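ORF48 (Lactococcus phage TP901-1, PDB 3UH8) probably forms part of the baseplate of the phage, the assembly used in host adhesion, to which it contributes an all-beta, immunoglobulin-fold N-terminal domain. Local coordinates at residues T2-I6 / V20-H24; L8-N14 / F112-F117; N44-L48 / S99-Q103. All blocks are in the same frame, centred on the assembly; numbering follows the deposited sequence.

The three contacts run across the domain, with contact 2 nearest its centre and contacts 1 and 3 on opposite sides of that centre. Contacts 1 and 2 both use strand 2-9 and touch each other along it; contacts 2 and 3 meet on the neighbouring strands 112-122 and 92-103. Each combines buried apolar groups with exposed parts, but the chemistry differs. Contact 1 sets a histidine among aliphatic side chains and ends toward solvent in a partly weak water bridge, contact 2 is dominated by an amide and backbone hydrogen-bond network, and contact 3 rests on Phe45 and Leu48 of a turn packed on Phe100 of the strand.

Contact 1. Residues T2-I6 / V20-H24; sequences TEHFI and VKLRH
In this immunoglobulin-like domain, Thr2, His4 and Ile6 of the N-terminal strand meet Val20, Leu22 and Arg23 on the segment 20-24, which carries the short strand 21-23, through their side chains. His4 fills the middle. With CG swung to the side of the backbone N (chi1 -57°), its ring reaches across to the backbone of the other segment, and CE1 comes within 3.4 Å of Lys21 O. Val20 CG1 makes an off-centre CH-pi contact, 4.2 Å from the centroid of the His4 ring, while Leu22 CD2 touches His4 CD2 at 3.6 Å. Val20 uses its second methyl for the next residue inward: CG2 lies 3.8 Å from Ile6 CG2. The two strands run nearly antiparallel, at 157° with axes 8.8 Å apart, yet they are not ladder partners. Strand 2-9 pairs in parallel with strand 30-38, through backbone bonds such as His4 to Ala31 and Val33, and strand 21-23 pairs in parallel with strand 112-122, so the side chains join two strands that each have a different neighbour. Ile6 continues inward onto Phe117, and Leu22 onto Tyr119. Toward solvent the chemistry turns polar. The methyl CG2 of Thr2 abuts the edge of the Arg23 guanidinium, and a water accepts from Thr2 OG1 at 2.8 Å and, weakly, from Arg23 NH2 at 3.1 Å. The stronger partner of that guanidinium is Asp26, in a salt bridge through NE. Arg23 NH2 stands 5.6 Å from His4 NE2, a positive charge that would probably disfavour protonation of the imidazole.

Contact 2. Residues L8-N14 / F112-F117; sequences LSTTEPN and FSTRTF
Asn14 and Arg115 both turn their side chains back past their own backbone N (chi1 -69° for Asn14), which carries the amide of Asn14 in between Ser9 and Arg115 and starts the arginine chain across the loop 10-13; a bend at chi3 (48°) then turns its guanidinium past Pro13. The amide serves both segments. OD1 of Asn14 accepts from Ser9 N at 2.7 Å on an in-plane lone pair, and Asn14 ND2 donates both to Ser9 O at 3.1 Å and to Arg115 O at 2.9 Å, the latter approached from above the carbonyl plane. Ser9 O also takes a nearly straight bond from Arg115 N (3.1 Å, 168°). Ser9 OG accepts from Glu12 N at 2.9 Å, an ST motif at the start of the loop. Apolar groups flank this network at both ends. Leu8 lays CD1 over a face of Phe117, 4.0 Å from the ring centroid, and CD2 against Phe117 CB; Thr10 brings CG2 to the edge of the Phe112 ring, 3.5 Å from CE1. Here strand 2-9 ends beside the break in strand 112-122, whose Phe112 and Thr114 pair with strand 92-103. With both its oxygen and its nitrogen engaged, the Asn14 amide has a fixed flip, and it supplies polar partners to backbone atoms in a buried place where regular strand pairing gives out.

Contact 3. Residues N44-L48 / S99-Q103; sequences NFEGL and SFRKQ
Ser99 OG is held by two groups: Arg101 NE donates to it at 2.8 Å in an almost straight bond that lies in the guanidinium plane, and Glu110 is hydrogen-bonded to it as well. Arg101 NH2 also forms a salt bridge with Glu66, so a polar cluster lies on the side of strand 92-103 turned away from the loop, while the carbonyl oxygen of Arg101 meets Leu48 across the contact. On the near side the contact is apolar. Phe45 and Phe100 cross obliquely, their planes at 47° and their centroids 4.5 Å apart. Phe100 dips one side of its ring onto a face of Phe45: CE2 sits 3.4 Å above the plane over the ring centre, and CD2 comes within 3.6 Å of Phe45 CG. A chi1 of 52° folds the Phe45 ring over its own backbone, with that face offered to Phe100. Phe100 also stacks with Phe112 of strand 112-122, which in turn touches Phe45 and Leu48, so the loop packs on an aromatic cluster belonging to two adjacent strands. Residues 45-48 form a type II beta turn, closed by Leu48 N donating to Phe45 O at 3.0 Å, with Gly47 in the third position where its positive phi is readily accommodated. The turn leads straight into strand 49-54, the antiparallel neighbour of strand 92-103 in this immunoglobulin-like sheet, and Gln49 already pairs with Arg101 through the backbone. Just ahead of that pairing, Leu48 CA makes a CA-H...O contact with Arg101 O at 3.5 Å. The two methyls of Leu48 divide the strand between them: CD1 lies 4.1 Å from Phe100 CB, and CD2 is 3.6 Å from Lys102 CB, beyond which the lysine chain bends away from the turn.

Contact 1. Residues T2-I6 / V20-H24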
loop_
_atom_site.group_PDB
_atom_site.type_symbol
_atom_site.label_atom_id
_atom_site.label_comp_id
_atom_site.label_asym_id
_atom_site.label_seq_id
_atom_site.Cartn_x
_atom_site.Cartn_y
_atom_site.Cartn_z
ATOM N N THR A 2 -10.276 10.849 -5.628
ATOM C CA THR A 2 -8.894 11.339 -5.598
ATOM C C THR A 2 -7.857 10.221 -5.602
ATOM O O THR A 2 -8.118 9.131 -5.091
ATOM C CB THR A 2 -8.672 12.325 -4.441
ATOM O OG1 THR A 2 -9.062 11.714 -3.210
ATOM C CG2 THR A 2 -9.404 13.637 -4.648
ATOM N N GLU A 3 -6.676 10.505 -6.183
ATOM C CA GLU A 3 -5.556 9.565 -6.270
ATOM C C GLU A 3 -4.268 10.164 -5.712
ATOM O O GLU A 3 -4.020 11.360 -5.876
ATOM C CB GLU A 3 -5.354 9.068 -7.711
ATOM C CG GLU A 3 -6.410 8.074 -8.164
ATOM C CD GLU A 3 -6.326 7.667 -9.622
ATOM O OE1 GLU A 3 -6.497 8.545 -10.500
ATOM O OE2 GLU A 3 -6.131 6.459 -9.888
ATOM N N HIS A 4 -3.451 9.326 -5.044
ATOM C CA HIS A 4 -2.188 9.740 -4.435
ATOM C C HIS A 4 -1.030 8.865 -4.911
ATOM O O HIS A 4 -0.920 7.708 -4.498
ATOM C CB HIS A 4 -2.294 9.775 -2.897
ATOM C CG HIS A 4 -3.380 10.673 -2.391
ATOM N ND1 HIS A 4 -3.118 11.973 -1.996
ATOM C CD2 HIS A 4 -4.705 10.434 -2.253
ATOM C CE1 HIS A 4 -4.283 12.474 -1.619
ATOM N NE2 HIS A 4 -5.268 11.582 -1.760
ATOM N N PHE A 5 -0.184 9.412 -5.809
ATOM C CA PHE A 5 0.951 8.687 -6.383
ATOM C C PHE A 5 2.242 8.795 -5.588
ATOM O O PHE A 5 2.712 9.899 -5.312
ATOM C CB PHE A 5 1.180 9.053 -7.856
ATOM C CG PHE A 5 2.259 8.245 -8.545
ATOM C CD1 PHE A 5 2.048 6.916 -8.888
ATOM C CD2 PHE A 5 3.486 8.819 -8.857
ATOM C CE1 PHE A 5 3.049 6.170 -9.520
ATOM C CE2 PHE A 5 4.483 8.074 -9.494
ATOM C CZ PHE A 5 4.259 6.755 -9.821
ATOM N N ILE A 6 2.823 7.628 -5.255
ATOM C CA ILE A 6 4.083 7.466 -4.520
ATOM C C ILE A 6 4.883 6.270 -5.059
ATOM O O ILE A 6 4.298 5.333 -5.606
ATOM C CB ILE A 6 3.889 7.368 -2.972
ATOM C CG1 ILE A 6 2.932 6.220 -2.563
ATOM C CG2 ILE A 6 3.503 8.719 -2.346
ATOM C CD1 ILE A 6 3.098 5.744 -1.139
ATOM N N VAL A 20 1.129 11.788 1.427
ATOM C CA VAL A 20 -0.242 11.360 1.137
ATOM C C VAL A 20 -1.154 11.895 2.238
ATOM O O VAL A 20 -0.988 11.528 3.401
ATOM C CB VAL A 20 -0.359 9.817 0.966
ATOM C CG1 VAL A 20 -1.818 9.369 0.858
ATOM C CG2 VAL A 20 0.436 9.336 -0.243
ATOM N N LYS A 21 -2.107 12.766 1.869
ATOM C CA LYS A 21 -3.058 13.362 2.808
ATOM C C LYS A 21 -4.490 12.956 2.473
ATOM O O LYS A 21 -5.094 13.497 1.543
ATOM C CB LYS A 21 -2.897 14.890 2.881
ATOM C CG LYS A 21 -1.573 15.328 3.486
ATOM C CD LYS A 21 -1.447 16.834 3.557
ATOM C CE LYS A 21 -0.189 17.240 4.280
ATOM N NZ LYS A 21 -0.055 18.716 4.360
ATOM N N LEU A 22 -5.016 11.975 3.219
ATOM C CA LEU A 22 -6.369 11.454 3.024
ATOM C C LEU A 22 -7.395 12.178 3.904
ATOM O O LEU A 22 -7.020 12.848 4.868
ATOM C CB LEU A 22 -6.416 9.926 3.251
ATOM C CG LEU A 22 -5.466 9.038 2.424
ATOM C CD1 LEU A 22 -5.605 7.582 2.819
ATOM C CD2 LEU A 22 -5.714 9.173 0.931
ATOM N N ARG A 23 -8.687 12.066 3.546
ATOM C CA ARG A 23 -9.792 12.686 4.278
ATOM C C ARG A 23 -10.656 11.624 4.928
ATOM O O ARG A 23 -11.125 10.702 4.260
ATOM C CB ARG A 23 -10.615 13.615 3.377
ATOM C CG ARG A 23 -9.897 14.919 3.045
ATOM C CD ARG A 23 -10.498 15.609 1.838
ATOM N NE ARG A 23 -10.423 14.769 0.644
ATOM C CZ ARG A 23 -10.183 15.219 -0.583
ATOM N NH1 ARG A 23 -9.987 16.512 -0.800
ATOM N NH2 ARG A 23 -10.131 14.373 -1.603
ATOM N N HIS A 24 -10.838 11.757 6.244
ATOM C CA HIS A 24 -11.566 10.843 7.118
ATOM C C HIS A 24 -13.006 10.458 6.718
ATOM O O HIS A 24 -13.290 9.265 6.569
ATOM C CB HIS A 24 -11.467 11.324 8.576
ATOM C CG HIS A 24 -12.511 10.758 9.480
ATOM N ND1 HIS A 24 -12.486 9.434 9.867
ATOM C CD2 HIS A 24 -13.602 11.353 10.015
ATOM C CE1 HIS A 24 -13.547 9.269 10.635
ATOM N NE2 HIS A 24 -14.248 10.399 10.754
HETATM O O HOH W 1 -11.819 12.032 -2.709
#

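Contact 2. Residues L8-N14 / F112-F117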
loop_
_atom_site.group_PDB
_atom_site.type_symbol
_atom_site.label_atom_id
_atom_site.label_comp_id
_atom_site.label_asym_id
_atom_site.label_seq_id
_atom_site.Cartn_x
_atom_site.Cartn_y
_atom_site.Cartn_z
ATOM N N LEU A 8 7.346 3.232 -3.883
ATOM C CA LEU A 8 7.757 2.468 -2.705
ATOM C C LEU A 8 8.841 1.448 -2.995
ATOM O O LEU A 8 8.744 0.698 -3.967
ATOM C CB LEU A 8 6.552 1.809 -2.011
ATOM C CG LEU A 8 5.489 2.765 -1.469
ATOM C CD1 LEU A 8 4.237 2.027 -1.104
ATOM C CD2 LEU A 8 6.007 3.568 -0.285
ATOM N N SER A 9 9.867 1.415 -2.130
ATOM C CA SER A 9 11.014 0.521 -2.240
ATOM C C SER A 9 10.948 -0.677 -1.287
ATOM O O SER A 9 10.353 -0.588 -0.209
ATOM C CB SER A 9 12.314 1.291 -2.036
ATOM O OG SER A 9 13.445 0.453 -2.192
ATOM N N THR A 10 11.578 -1.792 -1.696
ATOM C CA THR A 10 11.668 -3.030 -0.913
ATOM C C THR A 10 13.041 -3.125 -0.242
ATOM O O THR A 10 13.193 -3.794 0.782
ATOM C CB THR A 10 11.387 -4.259 -1.789
ATOM O OG1 THR A 10 12.394 -4.364 -2.798
ATOM C CG2 THR A 10 10.005 -4.230 -2.426
ATOM N N THR A 11 14.032 -2.456 -0.844
ATOM C CA THR A 11 15.412 -2.390 -0.374
ATOM C C THR A 11 15.642 -1.149 0.494
ATOM O O THR A 11 16.195 -1.259 1.587
ATOM C CB THR A 11 16.381 -2.379 -1.581
ATOM O OG1 THR A 11 16.077 -1.253 -2.403
ATOM C CG2 THR A 11 16.328 -3.652 -2.415
ATOM N N GLU A 12 15.239 0.043 0.019
ATOM C CA GLU A 12 15.458 1.341 0.677
ATOM C C GLU A 12 14.344 1.841 1.627
ATOM O O GLU A 12 13.195 1.452 1.467
ATOM C CB GLU A 12 15.609 2.367 -0.407
ATOM C CG GLU A 12 17.018 2.762 -0.670
ATOM C CD GLU A 12 17.422 2.354 -2.048
ATOM O OE1 GLU A 12 17.442 3.247 -2.925
ATOM O OE2 GLU A 12 17.578 1.130 -2.270
ATOM N N PRO A 13 14.639 2.810 2.525
ATOM C CA PRO A 13 13.592 3.365 3.389
ATOM C C PRO A 13 12.568 4.150 2.600
ATOM O O PRO A 13 12.902 4.730 1.547
ATOM C CB PRO A 13 14.379 4.302 4.281
ATOM C CG PRO A 13 15.547 4.691 3.419
ATOM C CD PRO A 13 15.942 3.498 2.655
ATOM N N ASN A 14 11.291 4.182 3.043
ATOM C CA ASN A 14 10.244 4.908 2.336
ATOM C C ASN A 14 9.852 6.226 3.021
ATOM O O ASN A 14 8.751 6.710 2.817
ATOM C CB ASN A 14 9.070 4.009 2.014
ATOM C CG ASN A 14 9.370 2.955 0.979
ATOM O OD1 ASN A 14 9.917 3.223 -0.097
ATOM N ND2 ASN A 14 9.027 1.719 1.302
ATOM N N PHE A 112 7.659 -11.660 -0.647
ATOM C CA PHE A 112 8.400 -10.436 -0.321
ATOM C C PHE A 112 7.423 -9.296 0.011
ATOM O O PHE A 112 6.223 -9.407 -0.257
ATOM C CB PHE A 112 9.367 -10.026 -1.458
ATOM C CG PHE A 112 8.755 -9.223 -2.580
ATOM C CD1 PHE A 112 8.959 -7.850 -2.666
ATOM C CD2 PHE A 112 7.972 -9.835 -3.548
ATOM C CE1 PHE A 112 8.382 -7.106 -3.699
ATOM C CE2 PHE A 112 7.407 -9.090 -4.588
ATOM C CZ PHE A 112 7.608 -7.730 -4.649
ATOM N N SER A 113 7.947 -8.187 0.556
ATOM C CA SER A 113 7.144 -7.021 0.914
ATOM C C SER A 113 7.909 -5.719 0.748
ATOM O O SER A 113 9.138 -5.732 0.637
ATOM C CB SER A 113 6.642 -7.142 2.352
ATOM O OG SER A 113 7.706 -7.345 3.269
ATOM N N THR A 114 7.178 -4.593 0.733
ATOM C CA THR A 114 7.775 -3.262 0.670
ATOM C C THR A 114 8.160 -2.888 2.097
ATOM O O THR A 114 7.728 -3.533 3.059
ATOM C CB THR A 114 6.777 -2.202 0.128
ATOM O OG1 THR A 114 5.717 -2.001 1.068
ATOM C CG2 THR A 114 6.230 -2.529 -1.255
ATOM N N ARG A 115 8.932 -1.822 2.238
ATOM C CA ARG A 115 9.292 -1.323 3.552
ATOM C C ARG A 115 8.190 -0.377 3.988
ATOM O O ARG A 115 7.441 0.104 3.131
ATOM C CB ARG A 115 10.659 -0.657 3.500
ATOM C CG ARG A 115 11.745 -1.721 3.392
ATOM C CD ARG A 115 13.125 -1.162 3.147
ATOM N NE ARG A 115 13.445 -0.070 4.065
ATOM C CZ ARG A 115 14.318 -0.154 5.061
ATOM N NH1 ARG A 115 14.992 -1.278 5.269
ATOM N NH2 ARG A 115 14.544 0.894 5.842
ATOM N N THR A 116 8.030 -0.163 5.308
ATOM C CA THR A 116 6.966 0.704 5.823
ATOM C C THR A 116 7.057 2.133 5.303
ATOM O O THR A 116 8.144 2.631 5.005
ATOM C CB THR A 116 6.848 0.672 7.358
ATOM O OG1 THR A 116 8.015 1.238 7.953
ATOM C CG2 THR A 116 6.561 -0.712 7.911
ATOM N N PHE A 117 5.897 2.764 5.166
ATOM C CA PHE A 117 5.741 4.142 4.737
ATOM C C PHE A 117 4.627 4.748 5.567
ATOM O O PHE A 117 3.830 4.019 6.171
ATOM C CB PHE A 117 5.424 4.223 3.233
ATOM C CG PHE A 117 4.043 3.763 2.821
ATOM C CD1 PHE A 117 3.788 2.421 2.570
ATOM C CD2 PHE A 117 3.008 4.675 2.651
ATOM C CE1 PHE A 117 2.510 1.995 2.192
ATOM C CE2 PHE A 117 1.732 4.248 2.272
ATOM C CZ PHE A 117 1.493 2.911 2.041
#

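Contact 3. Residues N44-L48 / S99-Q103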
loop_
_atom_site.group_PDB
_atom_site.type_symbol
_atom_site.label_atom_id
_atom_site.label_comp_id
_atom_site.label_asym_id
_atom_site.label_seq_id
_atom_site.Cartn_x
_atom_site.Cartn_y
_atom_site.Cartn_z
ATOM N N ASN A 44 8.913 -6.439 -10.608
ATOM C CA ASN A 44 7.973 -7.373 -11.201
ATOM C C ASN A 44 7.402 -8.234 -10.079
ATOM O O ASN A 44 8.171 -8.823 -9.305
ATOM C CB ASN A 44 8.695 -8.267 -12.223
ATOM C CG ASN A 44 8.413 -7.942 -13.665
ATOM O OD1 ASN A 44 8.781 -6.879 -14.178
ATOM N ND2 ASN A 44 7.876 -8.906 -14.382
ATOM N N PHE A 45 6.076 -8.301 -9.951
ATOM C CA PHE A 45 5.455 -9.156 -8.948
ATOM C C PHE A 45 4.418 -10.063 -9.609
ATOM O O PHE A 45 3.357 -10.343 -9.052
ATOM C CB PHE A 45 4.959 -8.380 -7.705
ATOM C CG PHE A 45 4.065 -7.188 -7.948
ATOM C CD1 PHE A 45 2.682 -7.329 -7.978
ATOM C CD2 PHE A 45 4.599 -5.912 -8.070
ATOM C CE1 PHE A 45 1.853 -6.217 -8.163
ATOM C CE2 PHE A 45 3.769 -4.803 -8.261
ATOM C CZ PHE A 45 2.402 -4.962 -8.308
ATOM N N GLU A 46 4.781 -10.560 -10.818
ATOM C CA GLU A 46 3.982 -11.466 -11.651
ATOM C C GLU A 46 3.756 -12.767 -10.901
ATOM O O GLU A 46 4.702 -13.356 -10.368
ATOM C CB GLU A 46 4.685 -11.754 -12.992
ATOM C CG GLU A 46 5.105 -10.505 -13.747
ATOM C CD GLU A 46 5.453 -10.654 -15.217
ATOM O OE1 GLU A 46 5.537 -11.800 -15.717
ATOM O OE2 GLU A 46 5.675 -9.607 -15.865
ATOM N N GLY A 47 2.493 -13.169 -10.832
ATOM C CA GLY A 47 2.075 -14.365 -10.117
ATOM C C GLY A 47 1.883 -14.133 -8.631
ATOM O O GLY A 47 1.602 -15.080 -7.893
ATOM N N LEU A 48 2.041 -12.870 -8.178
ATOM C CA LEU A 48 1.871 -12.481 -6.778
ATOM C C LEU A 48 0.746 -11.470 -6.617
ATOM O O LEU A 48 0.535 -10.618 -7.487
ATOM C CB LEU A 48 3.175 -11.942 -6.153
ATOM C CG LEU A 48 4.390 -12.884 -6.096
ATOM C CD1 LEU A 48 5.614 -12.153 -5.599
ATOM C CD2 LEU A 48 4.130 -14.085 -5.207
ATOM N N SER A 99 2.503 -6.162 1.110
ATOM C CA SER A 99 2.996 -7.537 1.134
ATOM C C SER A 99 2.505 -8.271 -0.117
ATOM O O SER A 99 1.321 -8.196 -0.448
ATOM C CB SER A 99 2.525 -8.242 2.401
ATOM O OG SER A 99 2.794 -9.634 2.374
ATOM N N PHE A 100 3.420 -8.959 -0.817
ATOM C CA PHE A 100 3.125 -9.682 -2.057
ATOM C C PHE A 100 3.110 -11.170 -1.777
ATOM O O PHE A 100 4.101 -11.719 -1.288
ATOM C CB PHE A 100 4.111 -9.283 -3.167
ATOM C CG PHE A 100 4.101 -7.795 -3.451
ATOM C CD1 PHE A 100 4.857 -6.917 -2.681
ATOM C CD2 PHE A 100 3.300 -7.268 -4.457
ATOM C CE1 PHE A 100 4.822 -5.543 -2.923
ATOM C CE2 PHE A 100 3.274 -5.892 -4.704
ATOM C CZ PHE A 100 4.026 -5.039 -3.926
ATOM N N ARG A 101 1.944 -11.804 -2.001
ATOM C CA ARG A 101 1.712 -13.202 -1.641
ATOM C C ARG A 101 1.188 -14.106 -2.754
ATOM O O ARG A 101 0.547 -13.642 -3.698
ATOM C CB ARG A 101 0.766 -13.277 -0.416
ATOM C CG ARG A 101 1.025 -12.191 0.627
ATOM C CD ARG A 101 0.169 -12.263 1.867
ATOM N NE ARG A 101 0.569 -11.213 2.801
ATOM C CZ ARG A 101 -0.044 -10.938 3.948
ATOM N NH1 ARG A 101 -1.110 -11.636 4.319
ATOM N NH2 ARG A 101 0.400 -9.962 4.727
ATOM N N LYS A 102 1.446 -15.422 -2.610
ATOM C CA LYS A 102 0.955 -16.472 -3.505
ATOM C C LYS A 102 0.285 -17.590 -2.688
ATOM O O LYS A 102 0.695 -17.854 -1.553
ATOM C CB LYS A 102 2.059 -16.971 -4.464
ATOM C CG LYS A 102 2.673 -18.332 -4.164
ATOM C CD LYS A 102 4.129 -18.354 -4.569
ATOM C CE LYS A 102 4.456 -19.472 -5.515
ATOM N NZ LYS A 102 5.924 -19.599 -5.699
ATOM N N GLN A 103 -0.739 -18.235 -3.262
ATOM C CA GLN A 103 -1.511 -19.280 -2.608
ATOM C C GLN A 103 -0.996 -20.683 -2.798
ATOM O O GLN A 103 -0.728 -21.125 -3.919
ATOM C CB GLN A 103 -2.970 -19.184 -2.996
ATOM C CG GLN A 103 -3.785 -18.529 -1.925
ATOM C CD GLN A 103 -5.236 -18.833 -2.105
ATOM O OE1 GLN A 103 -5.785 -18.702 -3.198
ATOM N NE2 GLN A 103 -5.890 -19.277 -1.047
#